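Local coordinates for protein colicin-B (Escherichia coli, PDB 1RH1) that forms channels in the cytoplasmic membrane of Escherichia coli and close relatives, depolarising it and dissipating cellular energy, at residues S100-V105 against A121-A126; L158-N163 against I269-E274; D317-L322 against N357-T362. All coordinates share one frame; numbering follows the deposited sequence.

Contact 1. Residues S100-V105 against A121-A126; sequences SAARTV and AAVSFA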
# COMPACT_ATOMS: atom_id res chain seq x y z
N SER A 100 -11.11 24.82 0.07
CA SER A 100 -11.65 24.91 -1.26
C SER A 100 -10.60 25.21 -2.32
O SER A 100 -10.70 24.72 -3.44
CB SER A 100 -12.73 25.95 -1.20
OG SER A 100 -13.39 26.19 -2.43
N ALA A 101 -9.55 25.97 -1.96
CA ALA A 101 -8.45 26.26 -2.87
C ALA A 101 -7.54 25.04 -3.02
O ALA A 101 -7.16 24.71 -4.14
CB ALA A 101 -7.60 27.40 -2.36
N ALA A 102 -7.18 24.35 -1.93
CA ALA A 102 -6.38 23.14 -1.98
C ALA A 102 -7.11 22.03 -2.72
O ALA A 102 -6.49 21.17 -3.33
CB ALA A 102 -6.09 22.64 -0.59
N ARG A 103 -8.45 22.02 -2.69
CA ARG A 103 -9.23 20.99 -3.33
C ARG A 103 -9.16 21.20 -4.81
O ARG A 103 -9.01 20.24 -5.56
CB ARG A 103 -10.63 21.09 -2.85
CG ARG A 103 -11.58 20.05 -3.42
CD ARG A 103 -12.84 19.94 -2.57
NE ARG A 103 -13.34 21.23 -2.11
CZ ARG A 103 -13.59 21.49 -0.81
NH1 ARG A 103 -13.42 20.58 0.17
NH2 ARG A 103 -14.03 22.71 -0.50
N THR A 104 -9.22 22.47 -5.24
CA THR A 104 -9.11 22.80 -6.65
C THR A 104 -7.79 22.33 -7.20
O THR A 104 -7.81 21.75 -8.27
CB THR A 104 -9.22 24.28 -6.84
OG1 THR A 104 -10.51 24.65 -6.43
CG2 THR A 104 -9.05 24.68 -8.26
N VAL A 105 -6.65 22.50 -6.52
CA VAL A 105 -5.38 21.98 -6.99
C VAL A 105 -5.38 20.45 -6.96
O VAL A 105 -4.85 19.83 -7.88
CB VAL A 105 -4.26 22.53 -6.11
CG1 VAL A 105 -2.91 21.94 -6.43
CG2 VAL A 105 -4.21 24.03 -6.35
N ALA A 121 -3.48 11.33 -3.09
CA ALA A 121 -2.74 12.50 -3.52
C ALA A 121 -3.06 13.61 -2.53
O ALA A 121 -4.16 13.63 -1.96
CB ALA A 121 -3.17 12.91 -4.89
N ALA A 122 -2.15 14.55 -2.31
CA ALA A 122 -2.38 15.55 -1.30
C ALA A 122 -1.99 16.93 -1.72
O ALA A 122 -1.06 17.10 -2.49
CB ALA A 122 -1.58 15.21 -0.06
N VAL A 123 -2.73 17.92 -1.22
CA VAL A 123 -2.39 19.31 -1.38
C VAL A 123 -2.59 20.05 -0.04
O VAL A 123 -3.67 20.04 0.53
CB VAL A 123 -3.26 19.94 -2.49
CG1 VAL A 123 -2.81 21.39 -2.67
CG2 VAL A 123 -3.07 19.26 -3.86
N SER A 124 -1.58 20.73 0.52
CA SER A 124 -1.71 21.45 1.79
C SER A 124 -2.62 22.68 1.81
O SER A 124 -2.64 23.41 0.83
CB SER A 124 -0.32 21.91 2.26
OG SER A 124 0.27 22.79 1.32
N PHE A 125 -3.35 22.92 2.92
CA PHE A 125 -4.12 24.14 3.06
C PHE A 125 -3.69 25.02 4.27
O PHE A 125 -4.02 26.21 4.38
CB PHE A 125 -5.61 23.74 3.09
CG PHE A 125 -6.15 22.88 4.22
CD1 PHE A 125 -6.61 23.48 5.39
CD2 PHE A 125 -6.19 21.50 4.09
CE1 PHE A 125 -7.09 22.70 6.43
CE2 PHE A 125 -6.67 20.73 5.13
CZ PHE A 125 -7.11 21.33 6.30
N ALA A 126 -2.88 24.46 5.19
CA ALA A 126 -2.29 25.19 6.32
C ALA A 126 -1.01 24.50 6.74
O ALA A 126 -0.93 23.27 6.72
CB ALA A 126 -3.14 25.19 7.54

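Contact 2. Residues L158-N163 against I269-E274; sequences LPAAGN and IVRFPE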
# COMPACT_ATOMS: atom_id res chain seq x y z
N LEU A 158 -25.96 6.81 5.06
CA LEU A 158 -24.79 6.53 5.90
C LEU A 158 -24.91 5.19 6.61
O LEU A 158 -26.02 4.79 6.94
CB LEU A 158 -24.65 7.57 6.98
CG LEU A 158 -24.20 8.92 6.56
CD1 LEU A 158 -24.25 9.81 7.77
CD2 LEU A 158 -22.81 8.84 5.93
N PRO A 159 -23.84 4.45 6.89
CA PRO A 159 -23.91 3.24 7.70
C PRO A 159 -24.32 3.52 9.16
O PRO A 159 -24.35 4.66 9.64
CB PRO A 159 -22.54 2.66 7.59
CG PRO A 159 -21.80 3.47 6.56
CD PRO A 159 -22.46 4.82 6.65
N ALA A 160 -24.66 2.46 9.89
CA ALA A 160 -24.90 2.52 11.33
C ALA A 160 -23.56 2.77 12.00
O ALA A 160 -22.57 2.16 11.57
CB ALA A 160 -25.41 1.21 11.91
N ALA A 161 -23.51 3.61 13.05
CA ALA A 161 -22.24 3.91 13.70
C ALA A 161 -21.39 2.70 14.03
O ALA A 161 -21.87 1.58 14.19
CB ALA A 161 -22.47 4.66 14.98
N GLY A 162 -20.09 2.90 14.01
CA GLY A 162 -19.18 1.79 14.18
C GLY A 162 -18.96 1.05 12.88
O GLY A 162 -18.77 -0.16 12.87
N ASN A 163 -19.05 1.76 11.76
CA ASN A 163 -18.74 1.24 10.45
C ASN A 163 -18.14 2.36 9.63
O ASN A 163 -18.39 3.55 9.87
CB ASN A 163 -19.96 0.73 9.72
CG ASN A 163 -20.51 -0.57 10.28
OD1 ASN A 163 -20.15 -1.67 9.86
ND2 ASN A 163 -21.40 -0.44 11.27
N ILE A 269 -16.97 10.71 10.91
CA ILE A 269 -18.17 11.40 10.50
C ILE A 269 -19.11 11.19 11.65
O ILE A 269 -19.54 10.09 11.99
CB ILE A 269 -18.70 10.80 9.18
CG1 ILE A 269 -17.88 11.35 8.03
CG2 ILE A 269 -20.15 11.18 8.95
CD1 ILE A 269 -18.33 10.82 6.68
N VAL A 270 -19.36 12.32 12.30
CA VAL A 270 -20.24 12.37 13.45
C VAL A 270 -21.64 12.47 12.90
O VAL A 270 -21.99 13.40 12.18
CB VAL A 270 -19.92 13.59 14.31
CG1 VAL A 270 -20.88 13.58 15.48
CG2 VAL A 270 -18.51 13.56 14.85
N ARG A 271 -22.42 11.45 13.28
CA ARG A 271 -23.83 11.30 12.94
C ARG A 271 -24.73 11.70 14.13
O ARG A 271 -24.66 11.09 15.20
CB ARG A 271 -24.01 9.85 12.53
CG ARG A 271 -25.41 9.37 12.27
CD ARG A 271 -25.38 7.90 11.95
NE ARG A 271 -26.33 7.69 10.89
CZ ARG A 271 -26.85 6.50 10.62
NH1 ARG A 271 -26.52 5.42 11.33
NH2 ARG A 271 -27.72 6.40 9.60
N PHE A 272 -25.61 12.69 14.00
CA PHE A 272 -26.42 13.13 15.13
C PHE A 272 -27.67 12.28 15.40
O PHE A 272 -27.96 11.38 14.61
CB PHE A 272 -26.74 14.59 14.86
CG PHE A 272 -25.50 15.43 15.06
CD1 PHE A 272 -25.20 15.93 16.33
CD2 PHE A 272 -24.64 15.68 13.99
CE1 PHE A 272 -24.04 16.69 16.51
CE2 PHE A 272 -23.48 16.44 14.19
CZ PHE A 272 -23.18 16.95 15.45
N PRO A 273 -28.44 12.43 16.50
CA PRO A 273 -29.50 11.50 16.87
C PRO A 273 -30.75 11.51 16.02
O PRO A 273 -31.05 12.43 15.26
CB PRO A 273 -29.79 11.83 18.32
CG PRO A 273 -28.49 12.32 18.84
CD PRO A 273 -28.09 13.20 17.69
N GLU A 274 -31.43 10.38 16.29
CA GLU A 274 -32.77 9.97 15.84
C GLU A 274 -33.59 10.98 15.08
O GLU A 274 -33.85 10.74 13.91
CB GLU A 274 -33.67 9.48 17.04
CG GLU A 274 -34.03 10.43 18.21
CD GLU A 274 -35.36 10.14 18.94
OE1 GLU A 274 -35.35 9.33 19.87
OE2 GLU A 274 -36.39 10.73 18.58

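Contact 3. Residues D317-L322 against N357-T362; sequences DEKTVL and NFQGKT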
# COMPACT_ATOMS: atom_id res chain seq x y z
N ASP A 317 9.13 -5.98 -11.28
CA ASP A 317 10.14 -6.70 -12.04
C ASP A 317 9.97 -8.21 -11.95
O ASP A 317 10.21 -8.90 -12.95
CB ASP A 317 11.52 -6.28 -11.53
CG ASP A 317 11.97 -4.84 -11.84
OD1 ASP A 317 11.21 -4.05 -12.43
OD2 ASP A 317 13.10 -4.49 -11.50
N GLU A 318 9.46 -8.74 -10.82
CA GLU A 318 9.22 -10.18 -10.70
C GLU A 318 8.09 -10.58 -11.64
O GLU A 318 8.23 -11.54 -12.39
CB GLU A 318 8.85 -10.53 -9.23
CG GLU A 318 8.86 -12.02 -8.83
CD GLU A 318 9.12 -12.30 -7.33
OE1 GLU A 318 8.56 -13.26 -6.78
OE2 GLU A 318 9.90 -11.57 -6.70
N LYS A 319 7.02 -9.78 -11.66
CA LYS A 319 5.87 -9.99 -12.52
C LYS A 319 6.20 -9.96 -14.01
O LYS A 319 5.64 -10.73 -14.79
CB LYS A 319 4.85 -8.91 -12.19
CG LYS A 319 3.54 -8.87 -12.97
CD LYS A 319 2.63 -10.00 -12.50
CE LYS A 319 1.19 -9.49 -12.37
NZ LYS A 319 0.39 -10.36 -11.51
N THR A 320 7.14 -9.09 -14.42
CA THR A 320 7.47 -8.98 -15.83
C THR A 320 8.33 -10.13 -16.29
O THR A 320 8.17 -10.55 -17.44
CB THR A 320 8.19 -7.63 -16.18
OG1 THR A 320 9.57 -7.80 -15.91
CG2 THR A 320 7.68 -6.44 -15.39
N VAL A 321 9.24 -10.68 -15.47
CA VAL A 321 10.06 -11.80 -15.95
C VAL A 321 9.25 -13.09 -15.91
O VAL A 321 9.45 -13.99 -16.71
CB VAL A 321 11.37 -12.00 -15.11
CG1 VAL A 321 12.03 -10.64 -15.11
CG2 VAL A 321 11.19 -12.42 -13.67
N LEU A 322 8.28 -13.17 -15.00
CA LEU A 322 7.43 -14.33 -14.98
C LEU A 322 6.50 -14.27 -16.20
O LEU A 322 6.32 -15.33 -16.81
CB LEU A 322 6.64 -14.37 -13.66
CG LEU A 322 7.36 -14.73 -12.35
CD1 LEU A 322 6.47 -14.32 -11.19
CD2 LEU A 322 7.68 -16.21 -12.26
N ASN A 357 2.21 -17.91 -12.15
CA ASN A 357 1.65 -17.70 -10.82
C ASN A 357 2.62 -17.95 -9.67
O ASN A 357 2.33 -17.66 -8.51
CB ASN A 357 0.45 -18.61 -10.63
CG ASN A 357 -0.61 -18.42 -11.69
OD1 ASN A 357 -1.29 -19.40 -12.00
ND2 ASN A 357 -0.77 -17.22 -12.26
N PHE A 358 3.79 -18.49 -10.01
CA PHE A 358 4.85 -18.85 -9.09
C PHE A 358 5.32 -17.74 -8.18
O PHE A 358 6.10 -18.00 -7.28
CB PHE A 358 5.97 -19.35 -9.91
CG PHE A 358 6.91 -20.21 -9.12
CD1 PHE A 358 6.61 -21.55 -8.99
CD2 PHE A 358 8.07 -19.65 -8.59
CE1 PHE A 358 7.49 -22.37 -8.30
CE2 PHE A 358 8.94 -20.46 -7.90
CZ PHE A 358 8.65 -21.82 -7.76
N GLN A 359 4.89 -16.50 -8.37
CA GLN A 359 5.22 -15.40 -7.48
C GLN A 359 4.88 -15.71 -6.02
O GLN A 359 3.80 -16.17 -5.63
CB GLN A 359 4.46 -14.20 -8.00
CG GLN A 359 4.87 -12.89 -7.36
CD GLN A 359 4.53 -11.72 -8.27
OE1 GLN A 359 3.78 -11.87 -9.24
NE2 GLN A 359 5.08 -10.53 -7.99
N GLY A 360 5.91 -15.52 -5.22
CA GLY A 360 5.80 -15.81 -3.80
C GLY A 360 6.15 -17.26 -3.48
O GLY A 360 6.46 -17.57 -2.32
N LYS A 361 6.10 -18.18 -4.47
CA LYS A 361 6.46 -19.57 -4.26
C LYS A 361 7.98 -19.76 -4.33
O LYS A 361 8.77 -18.86 -4.67
CB LYS A 361 5.74 -20.44 -5.28
CG LYS A 361 4.22 -20.30 -5.18
CD LYS A 361 3.46 -20.98 -6.32
CE LYS A 361 2.02 -20.44 -6.46
NZ LYS A 361 1.55 -20.56 -7.83
N THR A 362 8.34 -20.97 -3.94
CA THR A 362 9.73 -21.38 -3.76
C THR A 362 10.10 -22.50 -4.71
O THR A 362 9.29 -23.44 -4.75
CB THR A 362 9.84 -21.79 -2.27
OG1 THR A 362 9.61 -20.58 -1.57
CG2 THR A 362 11.18 -22.39 -1.84

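Contact 1. Residues S100-V105 against A121-A126
Ala102 and Val123 meet where helix 99-110 lies on strand 121-128 of a five-stranded antiparallel sheet, a helix-on-sheet packing in the N-terminal part of the chain. The short axes of 100-105 and 121-124 approach to 7.7 Å and make 142° between their N-to-C directions, so the helix runs obliquely back against the strand. Packing is closest at Ala102, whose O is 3.6 Å from Val123 CB; consistent with its small side chain, Ala102 CA and Val123 CA are 5.6 Å apart. Ala102 CB faces the strand backbone, 3.7 Å from Val123 O and 3.8 Å from Ser124 O, and also meets the CB of Phe125, whose ring leads off toward Ile69 and Leu171. Phe125 and Ala126 both bond to Met182 as a classic beta bulge. One helical turn on, the contact thins out. Val105, partly exposed, crosses Val123 at about a right angle, while exposed Thr104 takes no part across the contact; its OG1 bonds back to Ser100 O, which Thr104 N also uses. In Val105 the branch anti to the backbone N (chi1 174°) is CG1, and this methyl rests 3.7 Å from CG2 of Val123.

Contact 2. Residues L158-N163 against I269-E274
Arg271, the last residue of strand 266-271, faces the irregular loop 158-163 across a gap of 7.6 Å between Arg271 CA and Ala161 CA, too wide for backbone pairing, and no hydrogen bond joins the two segments. Side chains bridge the distance, above all that of Arg271. CG stands anti to the backbone N (chi1 173°) and the chain stays extended through chi2, then bends at chi3, bringing the guanidinium beside the loop backbone. There Pro159 O lies over one face of the flat group, with Leu158 CB over that face as well. The oxygen is 2.9 Å from NH1, yet the angle is poor for a hydrogen bond, because the carbonyl sits above the plane in which the N-H groups point; what remains is probably an electrostatic attraction between carbonyl dipole and cation. Leu158 O, on the same face, makes a close polar approach to NH2 at 3.5 Å that is not a hydrogen bond, and Ala160 CA approaches NH1 obliquely at 3.3 Å. An apolar touch flanks this polar one: Leu158 CD1 meets Ile269 CG2 at 4.5 Å, a light contact between two buried side chains. The loop is braced from within by Asn163, whose ND2 donates to Ala160 O at 2.9 Å with an N-H...O angle of 158°. Gly162 between them has a positive phi of 83°, at which a CB would be jammed against Ala161 O. Strands 163-167 and 266-271 both pair with strand 189-201, antiparallel and parallel respectively: Gly162 and Asn163 bond to Val194, and Ile269 bonds to Pro193 and Val195. Val165 touches both Leu158 and Ile269, and Pro280, just before strand 281-286, borders the same two side chains, so the loop packs against the large mixed sheet.

Contact 3. Residues D317-L322 against N357-T362
Gln359 and Glu318 each place CG anti to the backbone N (chi1 -170° and -167°) and stay extended beyond it, so that two long side chains reach past one another between helix and loop. Their chains cross obliquely, with the carboxylate and amide planes 29° apart. The encounter is a lateral one: Glu318 OE1 lies 3.8 Å from Gln359 CG, while the amide end of Gln359 reaches back over the helix, where its NE2 is 4.0 Å from Glu318 CB. That NE2 also makes a weak hydrogen bond to Glu315 O, nearly one turn earlier on the helix. Lys319 meets the oxygen end of the amide; its chain bends at chi2 and chi3 and crosses Gln359 at about a right angle, its CD 3.9 Å from Gln359 OE1. No hydrogen bond links 317-322 with 357-362, which meet mainly by van der Waals contact.

The loop owes its shape to a type II beta turn from Phe358 to Lys361, closed by Lys361 N to Phe358 O at 2.8 Å. Gly360 holds the third position, where its positive phi favours glycine. The turn joins helix 342-357 to the chain leading into helix 366-376. It presents Gln359 to 317-322, the part of the long helix 291-340 that meets the helical pore-forming bundle; the helix reaches back toward the N-terminal part of the chain.

The apolar part of the contact is made by Leu322, which sets CD1 3.8 Å from Gln359 CB and CD2 4.3 Å from Phe358 CB. The ring of Phe358 turns away from Leu322 to touch Ser457 and Leu461 of helix 457-472, and one of its faces carries Lys361 CB, 3.8 Å above its centre. Ala458 and Ser462 of that same helix touch Glu318 and Leu322.

In the fold
Contacts 1 and 2 both fall in the N-terminal part of the chain, their centres 27 Å apart and without touch, but they belong to different beta-sheets: 121-126 to the five-stranded antiparallel one, 269-271 to the large mixed one. Contact 3 lies in the pore-forming part, on the opposite side of the chain's centre from both, 39 Å from contact 1 and 44 Å from contact 2 between centres. Contact 1 is the buried one and wholly apolar in its side chains; the other two are partly buried and mix apolar touches with long polar chains. A cation set against loop carbonyls marks contact 2, whereas the extended Gln359 amide laid against the side of a helix marks contact 3. None has a hydrogen bond across its segments.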